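Local coordinates for Lin2004 protein (Listeria innocua, PDB 2HUJ), which is of unknown function but folds as a four-helical bundle and represents a novel bacterial protein family, at residues A[26-31]-A[64-69]; A[45-50]-A[105-110]; A[92-97]-A[120-125]. One frame throughout, in Å; residues are numbered along the deposited sequence.

Contact 1 of 3, residues A[26-31]-A[64-69]; sequences TEQLLL and KRCADD
Gln28 meets both Cys66 and Arg65 where helices 16-45 and 52-81 of the four-helix bundle pack antiparallel; the axes of these short segments approach to 9.0 Å, with 147° between their directions. The Gln28 side chain leaves CB with CG anti to the backbone N (chi1 176°), a setting that carries it across to the other helix. CG lies on the sulfur of Cys66, 3.6 Å from SG. The chain then bends at chi2, and CD passes 3.7 Å from Arg65 NH2. At the tip, OE1 accepts a hydrogen bond from Arg65 NH2 at 3.1 Å. The oxygen sits at the edge of the guanidinium, near its plane, while the nitrogen stands well above the amide plane, off its lone pairs; the two flat groups are nearly perpendicular. Glu62 is the stronger partner of Arg65, by a salt bridge to NE, and Asp69 OD2 adds a charge-only contact 3.4 Å from Arg65 NH1; Gln28 supplies the bond across the helices.

One step further into the bundle, Leu29 also touches Cys95 and Val98 of helix 88-104 and Leu126 of helix 112-137, which makes it a core residue shared by all four helices. Its CD1 packs near Ala67 N and CB and comes to 3.8 Å from Cys66 CB.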
loop_
_atom_site.group_PDB
_atom_site.type_symbol
_atom_site.label_atom_id
_atom_site.label_comp_id
_atom_site.label_asym_id
_atom_site.label_seq_id
_atom_site.Cartn_x
_atom_site.Cartn_y
_atom_site.Cartn_z
ATOM N N THR A 26 -0.060 0.204 -8.639
ATOM C CA THR A 26 0.951 0.724 -7.694
ATOM C C THR A 26 0.510 2.074 -7.156
ATOM O O THR A 26 0.580 2.304 -5.968
ATOM C CB THR A 26 2.338 0.866 -8.386
ATOM O OG1 THR A 26 2.734 -0.410 -8.915
ATOM C CG2 THR A 26 3.407 1.358 -7.397
ATOM N N GLU A 27 0.013 2.946 -8.030
ATOM C CA GLU A 27 -0.471 4.279 -7.619
ATOM C C GLU A 27 -1.672 4.142 -6.682
ATOM O O GLU A 27 -1.804 4.825 -5.646
ATOM C CB GLU A 27 -0.814 5.127 -8.850
ATOM C CG GLU A 27 0.474 5.530 -9.593
ATOM C CD GLU A 27 0.271 6.095 -10.981
ATOM O OE1 GLU A 27 -0.869 6.067 -11.495
ATOM O OE2 GLU A 27 1.302 6.559 -11.534
ATOM N N GLN A 28 -2.551 3.220 -7.024
ATOM C CA GLN A 28 -3.732 2.994 -6.221
ATOM C C GLN A 28 -3.334 2.513 -4.825
ATOM O O GLN A 28 -3.888 2.962 -3.815
ATOM C CB GLN A 28 -4.622 1.970 -6.917
ATOM C CG GLN A 28 -5.827 1.582 -6.132
ATOM C CD GLN A 28 -7.019 2.343 -6.590
ATOM O OE1 GLN A 28 -7.834 1.822 -7.332
ATOM N NE2 GLN A 28 -7.100 3.602 -6.211
ATOM N N LEU A 29 -2.372 1.597 -4.759
ATOM C CA LEU A 29 -1.909 1.087 -3.468
ATOM C C LEU A 29 -1.176 2.148 -2.631
ATOM O O LEU A 29 -1.349 2.198 -1.405
ATOM C CB LEU A 29 -1.046 -0.148 -3.667
ATOM C CG LEU A 29 -0.685 -0.924 -2.390
ATOM C CD1 LEU A 29 -1.926 -1.330 -1.567
ATOM C CD2 LEU A 29 0.139 -2.154 -2.724
ATOM N N LEU A 30 -0.365 2.975 -3.291
ATOM C CA LEU A 30 0.231 4.158 -2.641
ATOM C C LEU A 30 -0.811 5.082 -2.051
ATOM O O LEU A 30 -0.689 5.566 -0.927
ATOM C CB LEU A 30 1.101 4.930 -3.592
ATOM C CG LEU A 30 2.512 4.384 -3.826
ATOM C CD1 LEU A 30 3.046 4.943 -5.112
ATOM C CD2 LEU A 30 3.392 4.798 -2.631
ATOM N N LEU A 31 -1.877 5.313 -2.800
ATOM C CA LEU A 31 -2.979 6.132 -2.312
ATOM C C LEU A 31 -3.671 5.527 -1.087
ATOM O O LEU A 31 -3.989 6.246 -0.113
ATOM C CB LEU A 31 -4.001 6.380 -3.442
ATOM C CG LEU A 31 -4.989 7.511 -3.198
ATOM C CD1 LEU A 31 -4.238 8.872 -3.236
ATOM C CD2 LEU A 31 -6.129 7.508 -4.217
ATOM N N LYS A 64 -7.479 -4.305 1.128
ATOM C CA LYS A 64 -7.151 -5.676 0.709
ATOM C C LYS A 64 -7.300 -5.843 -0.813
ATOM O O LYS A 64 -6.477 -6.490 -1.444
ATOM C CB LYS A 64 -8.066 -6.671 1.431
ATOM C CG LYS A 64 -7.758 -8.147 1.171
ATOM C CD LYS A 64 -6.391 -8.539 1.666
ATOM C CE LYS A 64 -6.319 -10.019 2.027
ATOM N NZ LYS A 64 -5.359 -10.338 3.135
ATOM N N ARG A 65 -8.355 -5.276 -1.383
ATOM C CA ARG A 65 -8.569 -5.282 -2.846
ATOM C C ARG A 65 -7.380 -4.606 -3.543
ATOM O O ARG A 65 -6.853 -5.138 -4.508
ATOM C CB ARG A 65 -9.886 -4.573 -3.210
ATOM C CG ARG A 65 -10.133 -4.445 -4.728
ATOM C CD ARG A 65 -11.214 -3.389 -5.065
ATOM N NE ARG A 65 -10.704 -2.012 -5.003
ATOM C CZ ARG A 65 -10.159 -1.345 -6.025
ATOM N NH1 ARG A 65 -10.018 -1.901 -7.226
ATOM N NH2 ARG A 65 -9.743 -0.099 -5.843
ATOM N N CYS A 66 -6.943 -3.449 -3.026
ATOM C CA CYS A 66 -5.816 -2.741 -3.594
ATOM C C CYS A 66 -4.582 -3.624 -3.538
ATOM O O CYS A 66 -3.826 -3.699 -4.530
ATOM C CB CYS A 66 -5.536 -1.398 -2.879
ATOM S SG CYS A 66 -6.836 -0.148 -3.102
ATOM N N ALA A 67 -4.348 -4.271 -2.396
ATOM C CA ALA A 67 -3.115 -5.057 -2.227
ATOM C C ALA A 67 -3.124 -6.269 -3.124
ATOM O O ALA A 67 -2.133 -6.567 -3.806
ATOM C CB ALA A 67 -2.915 -5.472 -0.770
ATOM N N ASP A 68 -4.254 -6.971 -3.167
ATOM C CA ASP A 68 -4.363 -8.193 -3.966
ATOM C C ASP A 68 -4.227 -7.887 -5.464
ATOM O O ASP A 68 -3.569 -8.625 -6.185
ATOM C CB ASP A 68 -5.715 -8.893 -3.734
ATOM C CG ASP A 68 -5.852 -9.557 -2.335
ATOM O OD1 ASP A 68 -4.878 -9.725 -1.592
ATOM O OD2 ASP A 68 -7.001 -9.928 -2.011
ATOM N N ASP A 69 -4.862 -6.798 -5.917
ATOM C CA ASP A 69 -4.801 -6.361 -7.302
ATOM C C ASP A 69 -3.352 -6.047 -7.671
ATOM O O ASP A 69 -2.869 -6.443 -8.731
ATOM C CB ASP A 69 -5.658 -5.105 -7.502
ATOM C CG ASP A 69 -7.149 -5.402 -7.619
ATOM O OD1 ASP A 69 -7.566 -6.570 -7.429
ATOM O OD2 ASP A 69 -7.905 -4.428 -7.858
#

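Contact 2 of 3, residues A[45-50]-A[105-110]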
loop_
_atom_site.group_PDB
_atom_site.type_symbol
_atom_site.label_atom_id
_atom_site.label_comp_id
_atom_site.label_asym_id
_atom_site.label_seq_id
_atom_site.Cartn_x
_atom_site.Cartn_y
_atom_site.Cartn_z
ATOM N N GLU A 45 -5.462 13.003 16.576
ATOM C CA GLU A 45 -5.860 14.360 16.936
ATOM C C GLU A 45 -7.159 14.374 17.721
ATOM O O GLU A 45 -7.290 15.105 18.696
ATOM C CB GLU A 45 -6.044 15.202 15.671
ATOM C CG GLU A 45 -6.296 16.698 15.931
ATOM N N GLU A 46 -8.126 13.590 17.271
ATOM C CA GLU A 46 -9.403 13.458 17.948
ATOM C C GLU A 46 -10.014 12.114 17.599
ATOM O O GLU A 46 -10.392 11.905 16.463
ATOM C CB GLU A 46 -10.340 14.578 17.513
ATOM C CG GLU A 46 -11.673 14.560 18.240
ATOM C CD GLU A 46 -12.604 15.676 17.797
ATOM O OE1 GLU A 46 -12.114 16.704 17.260
ATOM O OE2 GLU A 46 -13.832 15.524 17.988
ATOM N N GLU A 47 -10.091 11.195 18.564
ATOM C CA GLU A 47 -10.534 9.848 18.266
ATOM C C GLU A 47 -11.990 9.901 17.865
ATOM O O GLU A 47 -12.787 10.525 18.544
ATOM C CB GLU A 47 -10.355 8.920 19.462
ATOM C CG GLU A 47 -10.939 7.481 19.245
ATOM C CD GLU A 47 -10.196 6.669 18.163
ATOM O OE1 GLU A 47 -8.987 6.921 17.959
ATOM O OE2 GLU A 47 -10.827 5.779 17.534
ATOM N N LYS A 48 -12.328 9.301 16.728
ATOM C CA LYS A 48 -13.726 9.220 16.314
ATOM C C LYS A 48 -14.262 7.826 16.622
ATOM O O LYS A 48 -13.555 6.850 16.433
ATOM C CB LYS A 48 -13.835 9.469 14.816
ATOM C CG LYS A 48 -13.353 10.844 14.387
ATOM C CD LYS A 48 -13.324 10.946 12.865
ATOM C CE LYS A 48 -12.110 10.238 12.239
ATOM N NZ LYS A 48 -10.881 11.008 12.533
ATOM N N PRO A 49 -15.519 7.716 17.067
ATOM C CA PRO A 49 -16.089 6.378 17.181
ATOM C C PRO A 49 -16.283 5.774 15.797
ATOM O O PRO A 49 -16.331 6.511 14.801
ATOM C CB PRO A 49 -17.449 6.631 17.840
ATOM C CG PRO A 49 -17.789 8.041 17.462
ATOM C CD PRO A 49 -16.479 8.763 17.469
ATOM N N PHE A 50 -16.363 4.449 15.725
ATOM C CA PHE A 50 -16.572 3.801 14.450
ATOM C C PHE A 50 -17.374 2.539 14.643
ATOM O O PHE A 50 -17.406 1.988 15.731
ATOM C CB PHE A 50 -15.239 3.488 13.766
ATOM C CG PHE A 50 -14.476 2.370 14.410
ATOM C CD1 PHE A 50 -13.623 2.622 15.466
ATOM C CD2 PHE A 50 -14.609 1.059 13.954
ATOM C CE1 PHE A 50 -12.916 1.598 16.063
ATOM C CE2 PHE A 50 -13.898 0.033 14.556
ATOM C CZ PHE A 50 -13.060 0.307 15.603
ATOM N N ALA A 105 -5.415 2.252 11.821
ATOM C CA ALA A 105 -5.777 3.641 11.588
ATOM C C ALA A 105 -7.033 4.089 12.387
ATOM O O ALA A 105 -7.209 5.247 12.665
ATOM C CB ALA A 105 -6.015 3.860 10.145
ATOM N N PHE A 106 -7.910 3.149 12.710
ATOM C CA PHE A 106 -9.114 3.478 13.479
ATOM C C PHE A 106 -8.848 3.747 14.952
ATOM O O PHE A 106 -9.758 4.164 15.666
ATOM C CB PHE A 106 -10.141 2.352 13.317
ATOM C CG PHE A 106 -10.733 2.307 11.938
ATOM C CD1 PHE A 106 -10.097 1.626 10.911
ATOM C CD2 PHE A 106 -11.879 3.040 11.648
ATOM C CE1 PHE A 106 -10.626 1.626 9.626
ATOM C CE2 PHE A 106 -12.411 3.056 10.347
ATOM C CZ PHE A 106 -11.779 2.343 9.347
ATOM N N ASN A 107 -7.604 3.527 15.392
ATOM C CA ASN A 107 -7.205 3.727 16.760
ATOM C C ASN A 107 -6.060 4.731 16.812
ATOM O O ASN A 107 -4.903 4.395 16.510
ATOM C CB ASN A 107 -6.768 2.406 17.365
ATOM C CG ASN A 107 -6.284 2.553 18.801
ATOM O OD1 ASN A 107 -6.440 3.600 19.432
ATOM N ND2 ASN A 107 -5.693 1.488 19.326
ATOM N N GLY A 108 -6.392 5.961 17.170
ATOM C CA GLY A 108 -5.405 7.021 17.282
ATOM C C GLY A 108 -4.333 6.802 18.322
ATOM O O GLY A 108 -3.330 7.495 18.311
ATOM N N ARG A 109 -4.550 5.855 19.231
ATOM C CA ARG A 109 -3.558 5.512 20.242
ATOM C C ARG A 109 -2.628 4.395 19.784
ATOM O O ARG A 109 -1.763 3.973 20.556
ATOM C CB ARG A 109 -4.241 5.184 21.578
ATOM C CG ARG A 109 -4.900 6.409 22.177
ATOM C CD ARG A 109 -5.560 6.126 23.504
ATOM N NE ARG A 109 -6.258 7.316 24.019
ATOM C CZ ARG A 109 -7.473 7.731 23.632
ATOM N NH1 ARG A 109 -8.166 7.079 22.690
ATOM N NH2 ARG A 109 -7.999 8.821 24.189
ATOM N N SER A 110 -2.774 3.928 18.536
ATOM C CA SER A 110 -1.795 3.010 17.981
ATOM C C SER A 110 -0.407 3.643 18.126
ATOM O O SER A 110 -0.255 4.877 18.020
ATOM C CB SER A 110 -2.069 2.671 16.518
ATOM O OG SER A 110 -3.294 1.981 16.394
HETATM O O HOH W 1 -12.104 5.504 14.654
#
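Glu47 reaches across to the 105-110 loop with both carboxylate oxygens. OE1 accepts a nearly straight hydrogen bond from the backbone N of Gly108 at 2.9 Å, met on the syn side and close to the carboxylate plane. OE2 lies 2.7 Å from the carbonyl oxygen of Phe106, short for two oxygens. The chain bends at chi2 (66°), which turns the carboxylate back over the backbone of 106-108. Gly108 has no side chain on the flank that faces Glu47, which is why OE1 can approach the Gly108 CA to 3.6 Å.

Beside this polar grip, Phe50 lies against Phe106. The rings meet obliquely, with planes at 48° and centroids 5.1 Å apart. The CB of Phe106 sits over one face of the Phe50 ring, 4.1 Å from its centroid, as a CH-pi contact, while CD2 of Phe106 lies 3.8 Å from Phe50 CG.

In the next shell, water 1 lies between the carbonyl oxygens of Lys48 and Phe106, within hydrogen-bonding distance of both, and so spans the two loops. An Asx turn, Asn107 OD1 accepting from Arg109 N, wraps around Gly108 at the start of the type I turn from Asn107 to Ser110. Asn43, near the end of helix 16-45, ties both sides, bonding Ala105 O through ND2 and Lys48 N through OD1. Phe106 continues inward, edge-to-face on Phe59 and against Leu39 and Met56. Together these contacts join the loop between helices 16-45 and 52-81 to the loop between helices 88-104 and 112-137, closing one end of the four-helix bundle.

Contact 3 of 3, residues A[92-97]-A[120-125]; sequences RQACDN and QSTKYT
Thr122 and Ala94 bring helices 112-137 and 88-104 together, an antiparallel neighbouring pair of the four-helix bundle. The axes of these short segments approach to 8.8 Å with 136° between their directions, and the CA atoms of Ala94 and Thr122 are just 4.7 Å apart, a close approach that the small side chains allow.

The hydrogen bonds centre on the hydroxyl of Thr122. Its OG1 donates to the backbone O of Ala94 at 2.9 Å, lying in the carbonyl plane on a lone pair. This links the side chain of one helix directly to the main chain of the other. Thr122 OG1 sits beside its own backbone N (chi1 -63°), which leaves CG2 to pack near the same carbonyl. His118 O, on the same helix as Thr122, is a weaker, competing acceptor for the same proton, while the oxygen accepts weakly from Asn97 ND2. The Asn97 and Thr122 side chains run alongside each other, pointing opposite ways, and Asn97 CB comes to 3.1 Å from Thr122 OG1. Asn33 of helix 16-45 is a further neighbour of Thr122.

The apolar contacts are sparser. Thr122 touches Val98, and Thr125 extends this side of the packing to Leu91. Ala94 CB points at the helix opposite and meets the methyl of Thr125, 4.0 Å from its CG2.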
loop_
_atom_site.group_PDB
_atom_site.type_symbol
_atom_site.label_atom_id
_atom_site.label_comp_id
_atom_site.label_asym_id
_atom_site.label_seq_id
_atom_site.Cartn_x
_atom_site.Cartn_y
_atom_site.Cartn_z
ATOM N N ARG A 92 5.502 -8.411 -0.831
ATOM C CA ARG A 92 4.451 -8.952 0.025
ATOM C C ARG A 92 4.397 -8.238 1.376
ATOM O O ARG A 92 3.309 -7.976 1.902
ATOM C CB ARG A 92 4.614 -10.455 0.219
ATOM C CG ARG A 92 4.326 -11.287 -1.028
ATOM C CD ARG A 92 4.343 -12.749 -0.767
ATOM N NE ARG A 92 4.124 -13.554 -1.971
ATOM C CZ ARG A 92 2.963 -13.738 -2.577
ATOM N NH1 ARG A 92 1.865 -13.182 -2.113
ATOM N NH2 ARG A 92 2.911 -14.475 -3.686
ATOM N N GLN A 93 5.561 -7.916 1.922
ATOM C CA GLN A 93 5.633 -7.222 3.202
ATOM C C GLN A 93 5.091 -5.807 3.089
ATOM O O GLN A 93 4.365 -5.354 3.993
ATOM C CB GLN A 93 7.047 -7.282 3.817
ATOM C CG GLN A 93 7.422 -8.670 4.225
ATOM C CD GLN A 93 8.797 -8.733 4.780
ATOM O OE1 GLN A 93 9.682 -8.038 4.329
ATOM N NE2 GLN A 93 8.995 -9.576 5.728
ATOM N N ALA A 94 5.375 -5.134 1.979
ATOM C CA ALA A 94 4.824 -3.805 1.715
ATOM C C ALA A 94 3.294 -3.854 1.754
ATOM O O ALA A 94 2.634 -2.984 2.378
ATOM C CB ALA A 94 5.327 -3.259 0.387
ATOM N N CYS A 95 2.724 -4.907 1.167
ATOM C CA CYS A 95 1.270 -5.130 1.165
ATOM C C CYS A 95 0.704 -5.504 2.538
ATOM O O CYS A 95 -0.342 -5.010 2.942
ATOM C CB CYS A 95 0.905 -6.200 0.129
ATOM S SG CYS A 95 1.151 -5.578 -1.579
ATOM N N ASP A 96 1.401 -6.379 3.253
ATOM C CA ASP A 96 1.013 -6.722 4.625
ATOM C C ASP A 96 0.891 -5.458 5.450
ATOM O O ASP A 96 -0.068 -5.301 6.249
ATOM C CB ASP A 96 2.030 -7.627 5.302
ATOM C CG ASP A 96 2.081 -9.024 4.736
ATOM O OD1 ASP A 96 1.113 -9.474 4.071
ATOM O OD2 ASP A 96 3.124 -9.684 4.976
ATOM N N ASN A 97 1.847 -4.542 5.277
ATOM C CA ASN A 97 1.845 -3.290 6.051
ATOM C C ASN A 97 0.582 -2.485 5.829
ATOM O O ASN A 97 0.070 -1.843 6.736
ATOM C CB ASN A 97 3.031 -2.394 5.665
ATOM C CG ASN A 97 4.383 -2.993 6.023
ATOM O OD1 ASN A 97 4.469 -3.897 6.845
ATOM N ND2 ASN A 97 5.444 -2.508 5.381
ATOM N N GLN A 120 5.937 4.383 6.145
ATOM C CA GLN A 120 7.073 4.823 5.320
ATOM C C GLN A 120 7.698 3.681 4.532
ATOM O O GLN A 120 8.090 3.864 3.371
ATOM C CB GLN A 120 8.130 5.507 6.182
ATOM C CG GLN A 120 7.653 6.861 6.668
ATOM C CD GLN A 120 8.699 7.725 7.335
ATOM O OE1 GLN A 120 9.532 7.255 8.134
ATOM N NE2 GLN A 120 8.615 9.038 7.070
ATOM N N SER A 121 7.786 2.502 5.142
ATOM C CA SER A 121 8.369 1.344 4.468
ATOM C C SER A 121 7.590 1.052 3.178
ATOM O O SER A 121 8.169 0.876 2.108
ATOM C CB SER A 121 8.355 0.119 5.389
ATOM O OG SER A 121 8.830 -1.027 4.705
ATOM N N THR A 122 6.269 0.984 3.279
ATOM C CA THR A 122 5.438 0.805 2.099
ATOM C C THR A 122 5.608 1.890 1.073
ATOM O O THR A 122 5.739 1.614 -0.132
ATOM C CB THR A 122 3.957 0.695 2.506
ATOM O OG1 THR A 122 3.802 -0.474 3.322
ATOM C CG2 THR A 122 3.091 0.552 1.282
ATOM N N LYS A 123 5.626 3.129 1.538
ATOM C CA LYS A 123 5.766 4.248 0.643
ATOM C C LYS A 123 7.077 4.162 -0.132
ATOM O O LYS A 123 7.094 4.378 -1.336
ATOM C CB LYS A 123 5.675 5.572 1.413
ATOM C CG LYS A 123 5.790 6.823 0.517
ATOM C CD LYS A 123 5.309 8.140 1.189
ATOM C CE LYS A 123 6.083 8.519 2.430
ATOM N NZ LYS A 123 5.686 9.897 2.969
ATOM N N TYR A 124 8.153 3.826 0.556
ATOM C CA TYR A 124 9.483 3.656 -0.059
ATOM C C TYR A 124 9.504 2.583 -1.129
ATOM O O TYR A 124 9.913 2.828 -2.266
ATOM C CB TYR A 124 10.567 3.448 1.002
ATOM C CG TYR A 124 10.731 4.610 1.971
ATOM C CD1 TYR A 124 10.284 5.919 1.651
ATOM C CD2 TYR A 124 11.312 4.420 3.207
ATOM C CE1 TYR A 124 10.399 6.972 2.569
ATOM C CE2 TYR A 124 11.465 5.466 4.114
ATOM C CZ TYR A 124 11.005 6.737 3.795
ATOM O OH TYR A 124 11.179 7.721 4.739
ATOM N N THR A 125 9.000 1.420 -0.798
ATOM C CA THR A 125 9.014 0.286 -1.717
ATOM C C THR A 125 8.161 0.572 -2.952
ATOM O O THR A 125 8.576 0.311 -4.084
ATOM C CB THR A 125 8.521 -0.966 -0.998
ATOM O OG1 THR A 125 9.420 -1.283 0.088
ATOM C CG2 THR A 125 8.414 -2.167 -1.965
#

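Contact 1 is buried in the middle of the bundle; contact 3, its centre 11 Å away, is partly buried, with none of its touching residues exposed. Contact 2, also partly buried, sits at one end, its centre about 23 Å and 22 Å from those of contacts 1 and 3, and three of its touching residues are exposed. Contact 1 pairs the first two helices and contact 3 the last two; Leu29 and Ala67 against Cys95 join them. Contact 2 joins the loops linking these same pairs. Contact 1 has an apolar interior with a polar bond at its outer edge, contact 3 small side chains around a shared hydroxyl, contact 2 an acid held to backbone, a bridging water and an aromatic pair.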